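Local structure of proline dipeptidase (Streptococcus agalactiae, 3OOO) at residues A[26-31]-A[41-46]; A[32-37]-A[55-60]; A[63-66]-A[72-75]. The protein is probably a manganese-dependent hydrolase of the peptidase M24B family, here represented by its N-terminal domain alone. All coordinates share one frame; numbering follows the deposited sequence. Where two conformers were deposited one is given.

Contact 1. Residues A[26-31]-A[41-46]; sequences VTVNYL and RQMFLF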
loop_
_atom_site.group_PDB
_atom_site.type_symbol
_atom_site.label_atom_id
_atom_site.label_comp_id
_atom_site.label_asym_id
_atom_site.label_seq_id
_atom_site.Cartn_x
_atom_site.Cartn_y
_atom_site.Cartn_z
ATOM N N VAL A 26 3.935 -10.758 8.517
ATOM C CA VAL A 26 4.961 -11.784 8.351
ATOM C C VAL A 26 6.320 -11.291 8.867
ATOM O O VAL A 26 7.017 -12.012 9.587
ATOM C CB VAL A 26 5.048 -12.251 6.876
ATOM C CG1 VAL A 26 6.191 -13.235 6.673
ATOM C CG2 VAL A 26 3.726 -12.875 6.442
ATOM N N THR A 27 6.675 -10.056 8.514
ATOM C CA THR A 27 7.930 -9.454 8.954
ATOM C C THR A 27 7.953 -9.279 10.469
ATOM O O THR A 27 8.928 -9.633 11.131
ATOM C CB THR A 27 8.171 -8.091 8.278
ATOM O OG1 THR A 27 8.103 -8.245 6.852
ATOM C CG2 THR A 27 9.542 -7.537 8.662
ATOM N N VAL A 28 6.875 -8.729 11.018
ATOM C CA VAL A 28 6.787 -8.518 12.460
ATOM C C VAL A 28 6.906 -9.845 13.217
ATOM O O VAL A 28 7.609 -9.931 14.230
ATOM C CB VAL A 28 5.510 -7.747 12.834
ATOM C CG1 VAL A 28 5.329 -7.697 14.346
ATOM C CG2 VAL A 28 5.592 -6.334 12.249
ATOM N N ASN A 29 6.252 -10.883 12.701
ATOM C CA ASN A 29 6.350 -12.212 13.296
ATOM C C ASN A 29 7.769 -12.778 13.213
ATOM O O ASN A 29 8.257 -13.368 14.174
ATOM C CB ASN A 29 5.346 -13.165 12.645
ATOM C CG ASN A 29 5.281 -14.510 13.343
ATOM O OD1 ASN A 29 5.128 -14.589 14.562
ATOM N ND2 ASN A 29 5.383 -15.579 12.563
ATOM N N TYR A 30 8.428 -12.585 12.070
ATOM C CA TYR A 30 9.823 -12.997 11.899
ATOM C C TYR A 30 10.728 -12.321 12.932
ATOM O O TYR A 30 11.637 -12.944 13.488
ATOM C CB TYR A 30 10.294 -12.688 10.470
ATOM C CG TYR A 30 11.785 -12.822 10.250
ATOM C CD1 TYR A 30 12.376 -14.075 10.116
ATOM C CD2 TYR A 30 12.602 -11.691 10.168
ATOM C CE1 TYR A 30 13.746 -14.205 9.910
ATOM C CE2 TYR A 30 13.976 -11.809 9.963
ATOM C CZ TYR A 30 14.538 -13.070 9.836
ATOM O OH TYR A 30 15.896 -13.201 9.633
ATOM N N LEU A 31 10.460 -11.046 13.197
ATOM C CA LEU A 31 11.294 -10.256 14.100
ATOM C C LEU A 31 11.004 -10.444 15.585
ATOM O O LEU A 31 11.873 -10.171 16.413
ATOM C CB LEU A 31 11.197 -8.767 13.753
ATOM C CG LEU A 31 11.736 -8.308 12.397
ATOM C CD1 LEU A 31 11.417 -6.831 12.192
ATOM C CD2 LEU A 31 13.234 -8.570 12.271
ATOM N N ARG A 41 -7.208 -2.004 10.560
ATOM C CA ARG A 41 -6.702 -1.428 11.803
ATOM C C ARG A 41 -5.176 -1.349 11.744
ATOM O O ARG A 41 -4.545 -1.890 10.831
ATOM C CB ARG A 41 -7.161 -2.235 13.017
ATOM C CG ARG A 41 -8.647 -2.098 13.335
ATOM C CD ARG A 41 -8.919 -2.646 14.725
ATOM N NE ARG A 41 -10.335 -2.629 15.097
ATOM C CZ ARG A 41 -11.186 -3.624 14.860
ATOM N NH1 ARG A 41 -10.786 -4.721 14.224
ATOM N NH2 ARG A 41 -12.448 -3.510 15.256
ATOM N N GLN A 42 -4.591 -0.672 12.725
ATOM C CA GLN A 42 -3.161 -0.389 12.696
ATOM C C GLN A 42 -2.319 -1.283 13.597
ATOM O O GLN A 42 -2.669 -1.529 14.754
ATOM C CB GLN A 42 -2.882 1.071 13.088
ATOM C CG GLN A 42 -3.674 2.139 12.332
ATOM C CD GLN A 42 -3.639 1.965 10.824
ATOM O OE1 GLN A 42 -2.637 1.517 10.256
ATOM N NE2 GLN A 42 -4.740 2.326 10.165
HETATM N N MSE A 43 -1.218 -1.753 13.016
HETATM C CA MSE A 43 -0.146 -2.534 13.610
HETATM C C MSE A 43 1.192 -1.841 13.137
HETATM O O MSE A 43 1.377 -1.878 11.922
HETATM C CB MSE A 43 -0.247 -3.992 12.997
HETATM C CG MSE A 43 -0.414 -5.301 13.926
HETATM SE SE MSE A 43 1.244 -6.354 14.318
HETATM C CE MSE A 43 1.709 -6.818 12.475
ATOM N N PHE A 44 2.075 -1.330 13.997
ATOM C CA PHE A 44 3.411 -0.923 13.572
ATOM C C PHE A 44 4.414 -1.319 14.629
ATOM O O PHE A 44 4.159 -1.168 15.831
ATOM C CB PHE A 44 3.506 0.595 13.380
ATOM C CG PHE A 44 2.589 1.143 12.320
ATOM C CD1 PHE A 44 2.826 0.891 10.964
ATOM C CD2 PHE A 44 1.489 1.910 12.679
ATOM C CE1 PHE A 44 1.970 1.399 9.986
ATOM C CE2 PHE A 44 0.627 2.418 11.712
ATOM C CZ PHE A 44 0.867 2.165 10.360
ATOM N N LEU A 45 5.569 -1.792 14.176
ATOM C CA LEU A 45 6.710 -1.998 15.055
ATOM C C LEU A 45 7.723 -0.906 14.764
ATOM O O LEU A 45 8.270 -0.836 13.663
ATOM C CB LEU A 45 7.328 -3.376 14.816
ATOM C CG LEU A 45 8.585 -3.745 15.611
ATOM C CD1 LEU A 45 8.301 -3.822 17.107
ATOM C CD2 LEU A 45 9.152 -5.067 15.109
ATOM N N PHE A 46 7.951 -0.054 15.757
ATOM C CA PHE A 46 8.859 1.077 15.623
ATOM C C PHE A 46 10.222 0.702 16.170
ATOM O O PHE A 46 10.364 0.429 17.360
ATOM C CB PHE A 46 8.311 2.308 16.358
ATOM C CG PHE A 46 6.985 2.790 15.831
ATOM C CD1 PHE A 46 6.923 3.576 14.681
ATOM C CD2 PHE A 46 5.798 2.459 16.481
ATOM C CE1 PHE A 46 5.698 4.021 14.187
ATOM C CE2 PHE A 46 4.565 2.903 15.995
ATOM C CZ PHE A 46 4.514 3.685 14.847
#
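The carbonyl oxygen of Val28 is held by the hydroxyl OG1 of Thr32, one helical turn further on. The side chain of the same Val28 points toward residues 41-46, where the contact is wholly apolar. No hydrogen bond crosses it. Val28 and Met43, a selenomethionine, reach toward each other tip to tip. In the conformer given, the terminal methyl CE of Met43 lies 3.9 Å from Val28 CG2. It is also 3.9 Å from Val28 CB, so it rests against the branch point and not on one methyl alone. The Met43 chain bends at both chi2 (-99°) and chi3 (-60°), which brings CE against the valine. Val28 CG2 also lies 4.3 Å from Leu45 CB. The two CA atoms of this pair are 7.0 Å apart. The helix 25-32 thus packs on one face of the mixed sheet of the creatinase/prolidase N-terminal domain, against strand 44-48. One turn on from Val28, Leu31 meets Leu45 at an oblique angle, with Leu31 CD1 4.1 Å from Leu45 CD2. Leu45 has CG anti to its own backbone N (chi1 177°), and its CD2 branch makes this touch. Leu5 of helix 3-14 packs on both leucines. Phe44 points away from the helix, and its ring packs on Ile86 of helix 82-89.

Contact 2. Residues A[32-37]-A[55-60]; sequences TGFFCD and LFVPAL
The ring of Phe34 meets Leu55 and Val57 through two neighbouring carbons. CD2 of Phe34 lies 4.0 Å from Leu55 CD2, and CE2 of Phe34 lies 3.9 Å from Val57 CG1. Both methyls approach the ring plane obliquely. The two partners are next-but-one neighbours on strand 54-58 and project from the same side of it, so the ring spans both. Phe34 has CG anti to the backbone N (chi1 173°), which carries the ring out of the loop toward the strand. Arg64, Ala65 and Ser68 of helix 62-68 also pack on Phe34. The ring is therefore buried between loop, strand and helix. Val57 offers CG1, the methyl anti to its carbonyl carbon, and Val62 packs on Val57 as well. The contact is apolar, and no hydrogen bond joins the two segments. The loop carrying Phe34 is fixed at its start. Thr32 OG1, already bonded to the helix, also accepts from the backbone N of Phe34 at 3.1 Å, with an N-H...O angle of 158°. Gly33, between them, leaves helical geometry with a positive phi of 83°. The bond from Phe34 N to Thr32 OG1 makes an ST turn where helix 25-32 gives way to the loop, beside strand 54-58 of the sheet of the creatinase/prolidase N-terminal domain.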
loop_
_atom_site.group_PDB
_atom_site.type_symbol
_atom_site.label_atom_id
_atom_site.label_comp_id
_atom_site.label_asym_id
_atom_site.label_seq_id
_atom_site.Cartn_x
_atom_site.Cartn_y
_atom_site.Cartn_z
ATOM N N THR A 32 9.790 -10.888 15.923
ATOM C CA THR A 32 9.320 -10.859 17.317
ATOM C C THR A 32 8.644 -12.132 17.826
ATOM O O THR A 32 8.536 -12.324 19.038
ATOM C CB THR A 32 8.310 -9.707 17.568
ATOM O OG1 THR A 32 7.080 -9.986 16.882
ATOM C CG2 THR A 32 8.872 -8.354 17.126
ATOM N N GLY A 33 8.154 -12.970 16.916
ATOM C CA GLY A 33 7.349 -14.136 17.289
ATOM C C GLY A 33 5.877 -13.832 17.522
ATOM O O GLY A 33 5.097 -14.723 17.869
ATOM N N PHE A 34 5.498 -12.566 17.341
ATOM C CA PHE A 34 4.113 -12.134 17.483
ATOM C C PHE A 34 3.499 -11.960 16.101
ATOM O O PHE A 34 3.981 -11.145 15.308
ATOM C CB PHE A 34 4.049 -10.819 18.280
ATOM C CG PHE A 34 2.670 -10.202 18.349
ATOM C CD1 PHE A 34 1.698 -10.712 19.209
ATOM C CD2 PHE A 34 2.351 -9.095 17.563
ATOM C CE1 PHE A 34 0.427 -10.142 19.275
ATOM C CE2 PHE A 34 1.082 -8.512 17.625
ATOM C CZ PHE A 34 0.114 -9.040 18.483
ATOM N N PHE A 35 2.459 -12.745 15.817
ATOM C CA PHE A 35 1.702 -12.609 14.574
ATOM C C PHE A 35 0.349 -11.956 14.789
ATOM O O PHE A 35 -0.472 -12.447 15.570
ATOM C CB PHE A 35 1.483 -13.951 13.860
ATOM C CG PHE A 35 0.835 -13.797 12.506
ATOM C CD1 PHE A 35 1.617 -13.689 11.363
ATOM C CD2 PHE A 35 -0.557 -13.710 12.381
ATOM C CE1 PHE A 35 1.033 -13.523 10.106
ATOM C CE2 PHE A 35 -1.152 -13.539 11.128
ATOM C CZ PHE A 35 -0.355 -13.445 9.994
ATOM N N CYS A 36 0.116 -10.867 14.062
ATOM C CA CYS A 36 -1.196 -10.238 13.991
ATOM C C CYS A 36 -1.342 -9.604 12.619
ATOM O O CYS A 36 -0.470 -8.850 12.187
ATOM C CB CYS A 36 -1.348 -9.162 15.072
ATOM S SG CYS A 36 -2.912 -8.243 14.998
ATOM N N ASP A 37 -2.424 -9.928 11.920
ATOM C CA ASP A 37 -2.790 -9.165 10.735
ATOM C C ASP A 37 -3.986 -8.290 11.082
ATOM O O ASP A 37 -5.112 -8.786 11.180
ATOM C CB ASP A 37 -3.098 -10.065 9.532
ATOM C CG ASP A 37 -3.280 -9.267 8.238
ATOM O OD1 ASP A 37 -3.430 -8.023 8.295
ATOM O OD2 ASP A 37 -3.270 -9.881 7.148
ATOM N N LEU A 55 6.066 -1.524 20.071
ATOM C CA LEU A 55 5.023 -2.137 19.260
ATOM C C LEU A 55 3.668 -1.477 19.513
ATOM O O LEU A 55 3.257 -1.309 20.659
ATOM C CB LEU A 55 4.975 -3.647 19.541
ATOM C CG LEU A 55 3.870 -4.486 18.903
ATOM C CD1 LEU A 55 3.912 -4.417 17.397
ATOM C CD2 LEU A 55 3.998 -5.921 19.350
ATOM N N PHE A 56 3.002 -1.077 18.432
ATOM C CA PHE A 56 1.675 -0.467 18.489
ATOM C C PHE A 56 0.689 -1.427 17.851
ATOM O O PHE A 56 0.913 -1.857 16.731
ATOM C CB PHE A 56 1.693 0.866 17.725
ATOM C CG PHE A 56 0.362 1.585 17.687
ATOM C CD1 PHE A 56 -0.226 2.060 18.852
ATOM C CD2 PHE A 56 -0.280 1.821 16.475
ATOM C CE1 PHE A 56 -1.438 2.741 18.817
ATOM C CE2 PHE A 56 -1.501 2.500 16.431
ATOM C CZ PHE A 56 -2.076 2.968 17.603
ATOM N N VAL A 57 -0.392 -1.753 18.552
ATOM C CA VAL A 57 -1.390 -2.704 18.044
ATOM C C VAL A 57 -2.803 -2.242 18.379
ATOM O O VAL A 57 -2.975 -1.348 19.199
ATOM C CB VAL A 57 -1.185 -4.138 18.629
ATOM C CG1 VAL A 57 0.065 -4.789 18.055
ATOM C CG2 VAL A 57 -1.156 -4.121 20.162
ATOM N N PRO A 58 -3.827 -2.851 17.755
ATOM C CA PRO A 58 -5.175 -2.563 18.245
ATOM C C PRO A 58 -5.297 -2.984 19.706
ATOM O O PRO A 58 -4.647 -3.949 20.131
ATOM C CB PRO A 58 -6.068 -3.433 17.356
ATOM C CG PRO A 58 -5.268 -3.654 16.123
ATOM C CD PRO A 58 -3.845 -3.737 16.576
ATOM N N ALA A 59 -6.113 -2.261 20.470
ATOM C CA ALA A 59 -6.214 -2.479 21.919
ATOM C C ALA A 59 -6.517 -3.920 22.307
ATOM O O ALA A 59 -6.037 -4.410 23.331
ATOM C CB ALA A 59 -7.243 -1.546 22.532
ATOM N N LEU A 60 -7.305 -4.601 21.485
ATOM C CA LEU A 60 -7.654 -5.980 21.794
ATOM C C LEU A 60 -6.459 -6.925 21.762
ATOM O O LEU A 60 -6.509 -7.995 22.372
ATOM C CB LEU A 60 -8.769 -6.471 20.876
ATOM C CG LEU A 60 -10.134 -5.951 21.343
ATOM C CD1 LEU A 60 -11.194 -6.234 20.304
ATOM C CD2 LEU A 60 -10.528 -6.554 22.688
#

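Contact 3. Residues A[63-66]-A[72-75]; sequences SRAK and PVFG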
loop_
_atom_site.group_PDB
_atom_site.type_symbol
_atom_site.label_atom_id
_atom_site.label_comp_id
_atom_site.label_asym_id
_atom_site.label_seq_id
_atom_site.Cartn_x
_atom_site.Cartn_y
_atom_site.Cartn_z
ATOM N N SER A 63 -2.694 -7.275 25.204
ATOM C CA SER A 63 -2.367 -8.322 26.174
ATOM C C SER A 63 -1.530 -9.422 25.531
ATOM O O SER A 63 -0.471 -9.796 26.049
ATOM C CB SER A 63 -3.640 -8.916 26.784
ATOM O OG SER A 63 -3.320 -9.923 27.730
ATOM N N ARG A 64 -1.997 -9.930 24.394
ATOM C CA ARG A 64 -1.274 -10.966 23.665
ATOM C C ARG A 64 0.120 -10.497 23.234
ATOM O O ARG A 64 1.097 -11.252 23.320
ATOM C CB ARG A 64 -2.089 -11.427 22.456
ATOM C CG ARG A 64 -1.504 -12.634 21.754
ATOM C CD ARG A 64 -2.488 -13.252 20.769
ATOM N NE ARG A 64 -2.769 -12.410 19.605
ATOM C CZ ARG A 64 -2.087 -12.455 18.463
ATOM N NH1 ARG A 64 -1.059 -13.286 18.326
ATOM N NH2 ARG A 64 -2.431 -11.665 17.454
ATOM N N ALA A 65 0.210 -9.252 22.769
ATOM C CA ALA A 65 1.490 -8.680 22.358
ATOM C C ALA A 65 2.476 -8.615 23.521
ATOM O O ALA A 65 3.645 -8.979 23.369
ATOM C CB ALA A 65 1.289 -7.300 21.732
ATOM N N LYS A 66 1.989 -8.181 24.683
ATOM C CA LYS A 66 2.816 -8.061 25.890
ATOM C C LYS A 66 3.311 -9.414 26.396
ATOM O O LYS A 66 4.357 -9.494 27.049
ATOM C CB LYS A 66 2.054 -7.323 26.991
ATOM C CG LYS A 66 1.974 -5.823 26.772
ATOM C CD LYS A 66 1.309 -5.115 27.931
ATOM C CE LYS A 66 1.424 -3.608 27.761
ATOM N NZ LYS A 66 0.972 -2.867 28.967
ATOM N N PRO A 72 8.314 -2.149 25.057
ATOM C CA PRO A 72 7.024 -1.469 25.243
ATOM C C PRO A 72 5.977 -1.745 24.167
ATOM O O PRO A 72 6.295 -1.836 22.978
ATOM C CB PRO A 72 7.402 0.013 25.248
ATOM C CG PRO A 72 8.808 0.020 25.750
ATOM C CD PRO A 72 9.436 -1.191 25.132
ATOM N N VAL A 73 4.735 -1.888 24.617
ATOM C CA VAL A 73 3.588 -2.105 23.749
ATOM C C VAL A 73 2.516 -1.092 24.124
ATOM O O VAL A 73 2.281 -0.842 25.306
ATOM C CB VAL A 73 2.995 -3.526 23.937
ATOM C CG1 VAL A 73 1.738 -3.727 23.083
ATOM C CG2 VAL A 73 4.025 -4.599 23.611
ATOM N N PHE A 74 1.883 -0.489 23.121
ATOM C CA PHE A 74 0.688 0.313 23.374
ATOM C C PHE A 74 -0.349 0.088 22.287
ATOM O O PHE A 74 -0.060 -0.519 21.260
ATOM C CB PHE A 74 1.010 1.803 23.617
ATOM C CG PHE A 74 1.449 2.565 22.394
ATOM C CD1 PHE A 74 0.656 3.604 21.891
ATOM C CD2 PHE A 74 2.663 2.290 21.769
ATOM C CE1 PHE A 74 1.053 4.342 20.774
ATOM C CE2 PHE A 74 3.065 3.017 20.636
ATOM C CZ PHE A 74 2.262 4.049 20.148
ATOM N N GLY A 75 -1.565 0.553 22.537
ATOM C CA GLY A 75 -2.657 0.287 21.627
ATOM C C GLY A 75 -3.694 1.378 21.593
ATOM O O GLY A 75 -3.579 2.396 22.283
HETATM O O HOH W 1 1.239 -0.228 27.757
#
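Val73 points toward helix 62-68, and Ala65 and Lys66 meet different parts of its branched side chain. The contact belongs to a beta-alpha-beta crossover: strand 54-58, helix 62-68, then strand 73-76, parallel to the first and next to it in the sheet. Ala65 also points toward the strand. Its CB lies 3.8 Å from Val73 CG1. That methyl stands anti to the valine backbone N (chi1 177°). Ala65 is buried, and it also touches Leu55 on the neighbouring strand. Lys66 approaches differently. Its side chain crosses that of Val73 obliquely, and the aliphatic part does the touching. Lys66 CG sits 3.8 Å from Val73 CB and 4.0 Å from Val73 CG2. The lysine chain is extended beyond CG and runs on past the valine to the backbone. Lys66 CE passes 3.8 Å from Val73 O. Lys66 is exposed, so its methylenes lie at the outer margin of the contact. The nearest pair of CA atoms, Lys66 and Val73, is 6.4 Å apart. Phe74 points away from the helix, and its ring meets Phe56. On the other flank of the helix, Arg64 makes a salt bridge to Glu61 and donates to the carbonyl O of Phe35. No direct hydrogen bond joins the two segments, but one water does. It accepts from Lys66 NZ at 2.9 Å and donates to Val73 O at 2.7 Å.

In the fold
All three contacts lie in the creatinase/prolidase N-terminal domain and reach the same mixed sheet. Contacts 1 and 2 have centres about 7 Å apart, and so do contacts 2 and 3. Contacts 1 and 3 are about 12 Å apart and do not touch. Along the chain, contacts 1 and 2 alternate their segments, while contact 3 opens after both have closed. Strands 44-48, 54-58 and 73-76 are successive neighbours in the sheet, joined by backbone bonds such as Phe44 with Phe56 and Leu55 with Pro72. Loop 32-37, which follows helix 25-32, also touches helix 62-68. Together they pack helix 25-32, the loop after it and helix 62-68 against three adjoining strands of the sheet.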